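Long-range contacts in glucan-binding protein C, GbpC (Streptococcus mutans UA159, PDB 5UQZ), which binds glucan and a calcium ion and, as a wall-attached surface protein, probably mediates both sucrose-independent and sucrose-dependent adherence of the bacterium: residues Ser221-Asn226 against Ala334-Lys339; Val247-Ser252 against Thr297-Ala302; Val65-Pro70 against Ala330-Val335. All blocks are in the same frame, centred on the assembly; numbering follows the deposited sequence.

Overall arrangement
The chain is a piece of the longer wall-attached protein and contains its glucan-binding domain, a beta-supersandwich carrying a long N-terminal helix, 3-51. All three contacts are made mainly by loops that lead out of or into strands. Contacts 1 and 3 share A334 and V335, after strand 325-329, and their centres lie about 12 Å apart. Contact 2 is about 6 Å from contact 1 and 17 Å from contact 3, centre to centre. Along the chain 65-70 comes first, then 221-226, 247-252, 297-302 and finally 330-339. The stretch after strand 325-329 thus ties together distant parts of the sequence: the early loop, the strand leading to the calcium site, and loops flanking strands 245-247 and 303-306.

Contact 1 (Ser221-Asn226 against Ala334-Lys339); sequences SLSSLN and AVAVPK. With CA (calcium ion), chain B.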
# COMPACT_ATOMS: atom_id res chain seq x y z
N SER A 221 6.60 -7.48 2.78
CA SER A 221 5.84 -6.90 1.69
C SER A 221 6.30 -5.49 1.39
O SER A 221 6.65 -4.72 2.29
CB SER A 221 4.36 -6.88 2.08
OG SER A 221 4.16 -6.06 3.23
N LEU A 222 6.25 -5.12 0.12
CA LEU A 222 6.40 -3.75 -0.35
C LEU A 222 5.25 -3.54 -1.34
O LEU A 222 5.42 -3.38 -2.56
CB LEU A 222 7.78 -3.54 -1.00
CG LEU A 222 8.93 -3.75 0.00
CD1 LEU A 222 10.27 -3.83 -0.69
CD2 LEU A 222 8.95 -2.70 1.13
N SER A 223 4.04 -3.55 -0.79
CA SER A 223 2.84 -3.46 -1.60
C SER A 223 2.48 -2.01 -1.91
O SER A 223 3.05 -1.06 -1.37
CB SER A 223 1.69 -4.12 -0.85
OG SER A 223 1.98 -5.49 -0.58
N SER A 224 1.50 -1.85 -2.81
CA SER A 224 0.87 -0.56 -3.01
C SER A 224 1.89 0.51 -3.45
O SER A 224 1.90 1.64 -2.98
CB SER A 224 0.12 -0.13 -1.75
OG SER A 224 -0.64 1.04 -1.96
N LEU A 225 2.72 0.16 -4.45
CA LEU A 225 3.66 1.13 -5.01
C LEU A 225 3.01 1.77 -6.23
O LEU A 225 3.29 1.42 -7.39
CB LEU A 225 5.01 0.49 -5.32
CG LEU A 225 5.74 -0.07 -4.08
CD1 LEU A 225 7.04 -0.70 -4.49
CD2 LEU A 225 5.97 0.97 -3.00
N ASN A 226 2.16 2.74 -5.96
CA ASN A 226 1.37 3.35 -7.03
C ASN A 226 2.22 4.24 -7.93
O ASN A 226 3.08 4.98 -7.44
CB ASN A 226 0.27 4.26 -6.44
CG ASN A 226 -0.62 3.54 -5.47
OD1 ASN A 226 -0.16 3.20 -4.38
ND2 ASN A 226 -1.85 3.24 -5.86
N ALA A 334 2.78 -9.96 5.08
CA ALA A 334 1.69 -10.32 4.16
C ALA A 334 2.02 -9.87 2.74
O ALA A 334 1.53 -8.86 2.22
CB ALA A 334 0.39 -9.73 4.66
N VAL A 335 2.87 -10.63 2.10
CA VAL A 335 3.25 -10.37 0.73
C VAL A 335 2.07 -10.60 -0.19
O VAL A 335 1.37 -11.61 -0.08
CB VAL A 335 4.46 -11.26 0.37
CG1 VAL A 335 4.87 -11.06 -1.10
CG2 VAL A 335 5.64 -10.99 1.32
N ALA A 336 1.86 -9.68 -1.14
CA ALA A 336 0.77 -9.75 -2.11
C ALA A 336 1.26 -10.54 -3.33
O ALA A 336 2.12 -10.07 -4.09
CB ALA A 336 0.41 -8.32 -2.53
N VAL A 337 0.69 -11.73 -3.51
CA VAL A 337 1.06 -12.61 -4.63
C VAL A 337 -0.17 -12.86 -5.50
O VAL A 337 -1.31 -12.69 -5.04
CB VAL A 337 1.67 -13.94 -4.15
CG1 VAL A 337 2.98 -13.67 -3.43
CG2 VAL A 337 0.67 -14.70 -3.30
N PRO A 338 0.02 -13.28 -6.74
CA PRO A 338 -1.16 -13.64 -7.56
C PRO A 338 -1.92 -14.80 -6.95
O PRO A 338 -1.32 -15.73 -6.40
CB PRO A 338 -0.54 -14.06 -8.89
CG PRO A 338 0.85 -13.77 -8.86
CD PRO A 338 1.29 -13.44 -7.47
N LYS A 339 -3.24 -14.76 -7.11
CA LYS A 339 -4.14 -15.75 -6.54
C LYS A 339 -4.94 -16.38 -7.68
O LYS A 339 -4.89 -15.96 -8.85
CB LYS A 339 -5.12 -15.09 -5.56
CG LYS A 339 -4.50 -14.25 -4.49
CD LYS A 339 -3.76 -15.02 -3.50
CE LYS A 339 -3.12 -14.09 -2.49
NZ LYS A 339 -2.48 -14.87 -1.40
CA CA B . 0.41 3.25 -2.11
O HOH W 1 3.81 -7.47 -1.18
O HOH W 2 0.44 -6.63 1.23
O HOH W 3 -2.03 3.46 -1.90
O HOH W 4 -0.49 5.62 -2.51
O HOH W 5 -0.41 4.46 -0.11
O HOH W 6 1.87 2.68 -0.33
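The hydroxyl of S223 faces the methyl group of A336 and is gripped by two waters, which do the polar work between segments that share no direct hydrogen bond. One water lies 2.8 Å from S223 OG and accepts from the backbone N of A336. The second, 2.6 Å from S223 OG, donates to the carbonyl O of A334. With OG turned beside its own backbone N (chi1 -60°), the short serine side chain reaches both waters, and through them it serves two backbone groups of an irregular stretch. Small residues suit the rest of the interface. A336 CB approaches S223 OG to 3.8 Å, and S221 lays its CB 3.5 Å from A334 O. V335 brings its CG2 branch alongside S221, 3.9 Å from S221 N, while its other methyl turns to I249. The hydroxyl of S221 has its partner elsewhere, hydrogen-bonding to N332 OD1.

Beyond S223 the 221-226 segment leaves strand 219-222 and wraps a calcium ion. S224 chelates it twice, through its carbonyl O and through its hydroxyl, with S224 OG 2.5 Å from the calcium. Swinging OG away from the backbone N (chi1 -173°) places it beside the carbonyl carbon, near enough for both oxygens to share one ion. N226 adds OD1 at 2.3 Å from the calcium, and its ND2 hydrogen-bonds to Q268 and D285, which fixes the rotation of the amide. Four waters and E237 complete eight ligands, and D285 also bonds to S224 OG from the second shell. The arrangement is that of a calcium site built on the loop following an edge strand of the glucan-binding domain, with a water-bridged seam to the C-terminal stretch beside it.

Contact 2 (Val247-Ser252 against Thr297-Ala302); sequences VKIPGS and TAYYGA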
# COMPACT_ATOMS: atom_id res chain seq x y z
N VAL A 247 12.55 -9.25 -4.05
CA VAL A 247 11.84 -10.43 -4.50
C VAL A 247 10.76 -9.96 -5.48
O VAL A 247 9.77 -9.31 -5.09
CB VAL A 247 11.24 -11.21 -3.33
CG1 VAL A 247 10.46 -12.40 -3.87
CG2 VAL A 247 12.36 -11.67 -2.36
N LYS A 248 10.94 -10.30 -6.77
CA LYS A 248 10.01 -9.88 -7.80
C LYS A 248 8.72 -10.69 -7.67
O LYS A 248 8.73 -11.92 -7.54
CB LYS A 248 10.69 -10.14 -9.16
CG LYS A 248 9.76 -9.97 -10.38
CD LYS A 248 9.33 -8.53 -10.58
CE LYS A 248 8.20 -8.36 -11.62
NZ LYS A 248 8.44 -9.02 -12.85
N ILE A 249 7.58 -10.01 -7.81
CA ILE A 249 6.27 -10.67 -7.75
C ILE A 249 5.80 -10.93 -9.18
O ILE A 249 5.75 -9.99 -9.98
CB ILE A 249 5.25 -9.81 -7.01
CG1 ILE A 249 5.71 -9.50 -5.55
CG2 ILE A 249 3.86 -10.48 -7.05
CD1 ILE A 249 5.78 -10.66 -4.69
N PRO A 250 5.54 -12.18 -9.57
CA PRO A 250 5.15 -12.45 -10.98
C PRO A 250 3.92 -11.67 -11.38
O PRO A 250 2.95 -11.57 -10.62
CB PRO A 250 4.85 -13.96 -10.99
CG PRO A 250 5.19 -14.44 -9.70
CD PRO A 250 5.55 -13.38 -8.72
N GLY A 251 3.97 -11.08 -12.57
CA GLY A 251 2.86 -10.30 -13.10
C GLY A 251 2.77 -8.90 -12.54
O GLY A 251 1.86 -8.16 -12.96
N SER A 252 3.61 -8.53 -11.59
CA SER A 252 3.50 -7.19 -11.02
C SER A 252 4.05 -6.13 -11.97
O SER A 252 4.97 -6.39 -12.77
CB SER A 252 4.30 -7.15 -9.72
OG SER A 252 4.27 -5.84 -9.21
N THR A 297 -6.16 -8.75 -6.82
CA THR A 297 -5.19 -8.20 -7.76
C THR A 297 -4.17 -7.27 -7.08
O THR A 297 -3.41 -6.62 -7.80
CB THR A 297 -5.93 -7.44 -8.87
OG1 THR A 297 -6.85 -6.57 -8.21
CG2 THR A 297 -6.67 -8.42 -9.82
N ALA A 298 -4.10 -7.24 -5.74
CA ALA A 298 -3.12 -6.38 -5.07
C ALA A 298 -1.69 -6.65 -5.55
O ALA A 298 -0.85 -5.74 -5.56
CB ALA A 298 -3.24 -6.54 -3.57
N TYR A 299 -1.38 -7.89 -5.95
CA TYR A 299 -0.03 -8.23 -6.41
C TYR A 299 0.42 -7.32 -7.53
O TYR A 299 1.62 -7.10 -7.71
CB TYR A 299 0.03 -9.71 -6.87
CG TYR A 299 -0.57 -9.91 -8.24
CD1 TYR A 299 -1.94 -10.14 -8.42
CD2 TYR A 299 0.22 -9.80 -9.38
CE1 TYR A 299 -2.51 -10.27 -9.68
CE2 TYR A 299 -0.33 -9.92 -10.65
CZ TYR A 299 -1.71 -10.15 -10.79
OH TYR A 299 -2.29 -10.27 -12.00
N TYR A 300 -0.53 -6.77 -8.29
CA TYR A 300 -0.15 -6.03 -9.47
C TYR A 300 0.65 -4.78 -9.12
O TYR A 300 1.44 -4.31 -9.96
CB TYR A 300 -1.40 -5.65 -10.25
CG TYR A 300 -1.17 -4.80 -11.45
CD1 TYR A 300 -0.47 -5.28 -12.58
CD2 TYR A 300 -1.68 -3.51 -11.50
CE1 TYR A 300 -0.24 -4.46 -13.68
CE2 TYR A 300 -1.49 -2.71 -12.62
CZ TYR A 300 -0.78 -3.18 -13.70
OH TYR A 300 -0.58 -2.37 -14.80
N GLY A 301 0.43 -4.22 -7.94
CA GLY A 301 1.16 -3.03 -7.53
C GLY A 301 2.23 -3.32 -6.49
O GLY A 301 2.67 -2.37 -5.82
N ALA A 302 2.68 -4.56 -6.37
CA ALA A 302 3.48 -4.94 -5.22
C ALA A 302 4.87 -5.45 -5.58
O ALA A 302 5.09 -6.08 -6.63
CB ALA A 302 2.80 -6.06 -4.46
O HOH W 7 7.42 -7.04 -7.98
O HOH W 8 -0.57 -9.23 -13.97
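I249 and Y299 meet at a slant: the CG2 methyl of I249 lies 3.9 Å from Y299 CB, near the plane of the tyrosine ring and at its edge. S252 N also lies at this ring's edge, near its plane. P250 O lies 3.5 Å from Y299 CD2, in an oblique position. Y299 CG sits between its backbone N and carbonyl carbon (chi1 77°), a torsion that lays the ring along the turn. From there its hydroxyl hydrogen-bonds to a water, which donates to G251 O. Y300 splays from Y299 and brings CD1, at its ring edge, 3.7 Å from G251 O; its hydroxyl is bonded to T275 N, and its ring meets F276 and W284 edge-to-face.

S252 makes the direct polar link. Its OG donates to A302 O at 2.7 Å, tilted 28° from the carbonyl plane, and V254 N bonds to the same OG. A water donates to A302 O as well and accepts from I249 N, so two bonds grip that carbonyl.

Residue types follow the turn: P250 has the fixed phi needed at its second position, and G251 has the positive phi of the third, where a side chain would point towards the Y299 ring. The whole is a type II beta turn, I249 to S252, closed by S252 N donating to I249 O and packed on the 3-10 turn that runs through Y299 and Y300.

Contact 3 (Val65-Pro70 against Ala330-Val335); sequences VFINEP and ATNSAV
F66 and S333 exchange two hydrogen bonds. The backbone N of F66 donates to S333 OG at 2.8 Å, nearly straight with an N-H...O angle of 161°. In return S333 N donates to F66 O at 2.9 Å, coming from above the carbonyl plane. One residue on each side therefore supplies both bonds, and a serine suits the place because its hydroxyl, folded back between the backbone N and carbonyl carbon (chi1 62°), accepts from the facing chain. Two bonds thus pair F66 with S333, one to the hydroxyl and one from the backbone N, although neither segment forms a regular strand at this point.

Next to it, N332 tucks its CB 3.2 Å from F66 O. Its OD1 turns back to accept from A334 N at 3.0 Å, an Asx turn that encloses S333 and holds it in place for the F66 bonds; OD1 has a second partner in strand 219-222, and ND2 donates to T177 O. With both amide atoms engaged, the side-chain plane is well fixed, which is a role asparagine can fill with its separate donor and acceptor.

The apolar packing lies outside this. The CD1 end of I67 passes obliquely over the N332 amide, 3.9 Å from its CG, and continues to the A334 methyl. That last approach is shorter than normal carbon packing and is best regarded as doubtful in detail. The F66 ring turns inward, roughly at right angles to I67, with CD2 4.0 Å from N332 CA, and meets F203 of strand 194-204 edge-to-face.

In the fold, the contact joins the loop between strands 64-65 and 73-77 to the stretch just after strand 325-329, while the side chains of T331 and V335 pack on strands 219-222 and 303-306.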
# COMPACT_ATOMS: atom_id res chain seq x y z
N VAL A 65 6.24 -14.27 10.72
CA VAL A 65 4.81 -14.03 10.85
C VAL A 65 4.69 -12.69 11.58
O VAL A 65 5.02 -12.60 12.76
CB VAL A 65 4.10 -15.17 11.60
CG1 VAL A 65 2.62 -14.86 11.70
CG2 VAL A 65 4.37 -16.52 10.92
N PHE A 66 4.27 -11.66 10.86
CA PHE A 66 4.24 -10.30 11.39
C PHE A 66 3.18 -9.57 10.58
O PHE A 66 3.46 -8.85 9.62
CB PHE A 66 5.62 -9.68 11.23
CG PHE A 66 5.71 -8.25 11.74
CD1 PHE A 66 5.40 -7.93 13.07
CD2 PHE A 66 6.13 -7.24 10.92
CE1 PHE A 66 5.52 -6.61 13.52
CE2 PHE A 66 6.26 -5.94 11.37
CZ PHE A 66 5.97 -5.64 12.67
N ILE A 67 1.93 -9.81 10.94
CA ILE A 67 0.83 -9.35 10.11
C ILE A 67 -0.25 -8.61 10.83
O ILE A 67 -0.95 -7.79 10.23
CB ILE A 67 0.24 -10.47 9.27
CG1 ILE A 67 -0.88 -9.96 8.36
CG2 ILE A 67 -0.21 -11.49 10.08
CD1 ILE A 67 -0.43 -8.61 7.61
N ASN A 68 -0.44 -8.89 12.09
CA ASN A 68 -1.59 -8.31 12.80
C ASN A 68 -1.19 -8.13 14.25
O ASN A 68 -1.00 -9.13 14.91
CB ASN A 68 -2.75 -9.36 12.65
CG ASN A 68 -3.97 -9.13 13.52
OD1 ASN A 68 -4.56 -8.05 13.50
ND2 ASN A 68 -4.43 -10.20 14.22
N GLU A 69 -1.07 -6.89 14.75
CA GLU A 69 -0.70 -6.66 16.15
C GLU A 69 -1.60 -5.57 16.70
O GLU A 69 -1.17 -4.44 16.99
CB GLU A 69 0.78 -6.31 16.28
CG GLU A 69 1.68 -7.53 16.01
CD GLU A 69 1.47 -8.67 17.03
OE1 GLU A 69 0.83 -8.47 18.09
OE2 GLU A 69 1.96 -9.80 16.76
N PRO A 70 -2.88 -5.89 16.90
CA PRO A 70 -3.86 -4.85 17.24
C PRO A 70 -3.80 -4.43 18.70
O PRO A 70 -4.48 -3.47 19.07
CB PRO A 70 -5.22 -5.52 16.92
CG PRO A 70 -4.95 -6.97 17.15
CD PRO A 70 -3.51 -7.21 16.71
N ALA A 330 3.32 0.66 4.40
CA ALA A 330 3.30 -0.40 5.38
C ALA A 330 4.23 -1.50 4.90
O ALA A 330 4.38 -1.73 3.69
CB ALA A 330 1.91 -0.95 5.66
N THR A 331 4.89 -2.15 5.84
CA THR A 331 5.59 -3.39 5.48
C THR A 331 5.38 -4.39 6.60
O THR A 331 5.37 -4.05 7.78
CB THR A 331 7.11 -3.11 5.18
OG1 THR A 331 7.73 -4.36 4.81
CG2 THR A 331 7.82 -2.58 6.41
N ASN A 332 5.19 -5.63 6.23
CA ASN A 332 4.78 -6.69 7.15
C ASN A 332 5.02 -8.01 6.39
O ASN A 332 5.58 -8.00 5.30
CB ASN A 332 3.34 -6.45 7.58
CG ASN A 332 2.47 -6.21 6.42
OD1 ASN A 332 2.47 -7.01 5.44
ND2 ASN A 332 1.78 -5.08 6.42
N SER A 333 4.59 -9.12 6.96
CA SER A 333 4.85 -10.41 6.31
C SER A 333 3.80 -10.79 5.29
O SER A 333 3.95 -11.83 4.65
CB SER A 333 4.97 -11.52 7.34
OG SER A 333 3.77 -11.68 8.08
N ALA A 334 2.78 -9.96 5.08
CA ALA A 334 1.69 -10.32 4.16
C ALA A 334 2.02 -9.87 2.74
O ALA A 334 1.53 -8.86 2.22
CB ALA A 334 0.39 -9.73 4.66
N VAL A 335 2.87 -10.63 2.10
CA VAL A 335 3.25 -10.37 0.73
C VAL A 335 2.07 -10.60 -0.19
O VAL A 335 1.37 -11.61 -0.08
CB VAL A 335 4.46 -11.26 0.37
CG1 VAL A 335 4.87 -11.06 -1.10
CG2 VAL A 335 5.64 -10.99 1.32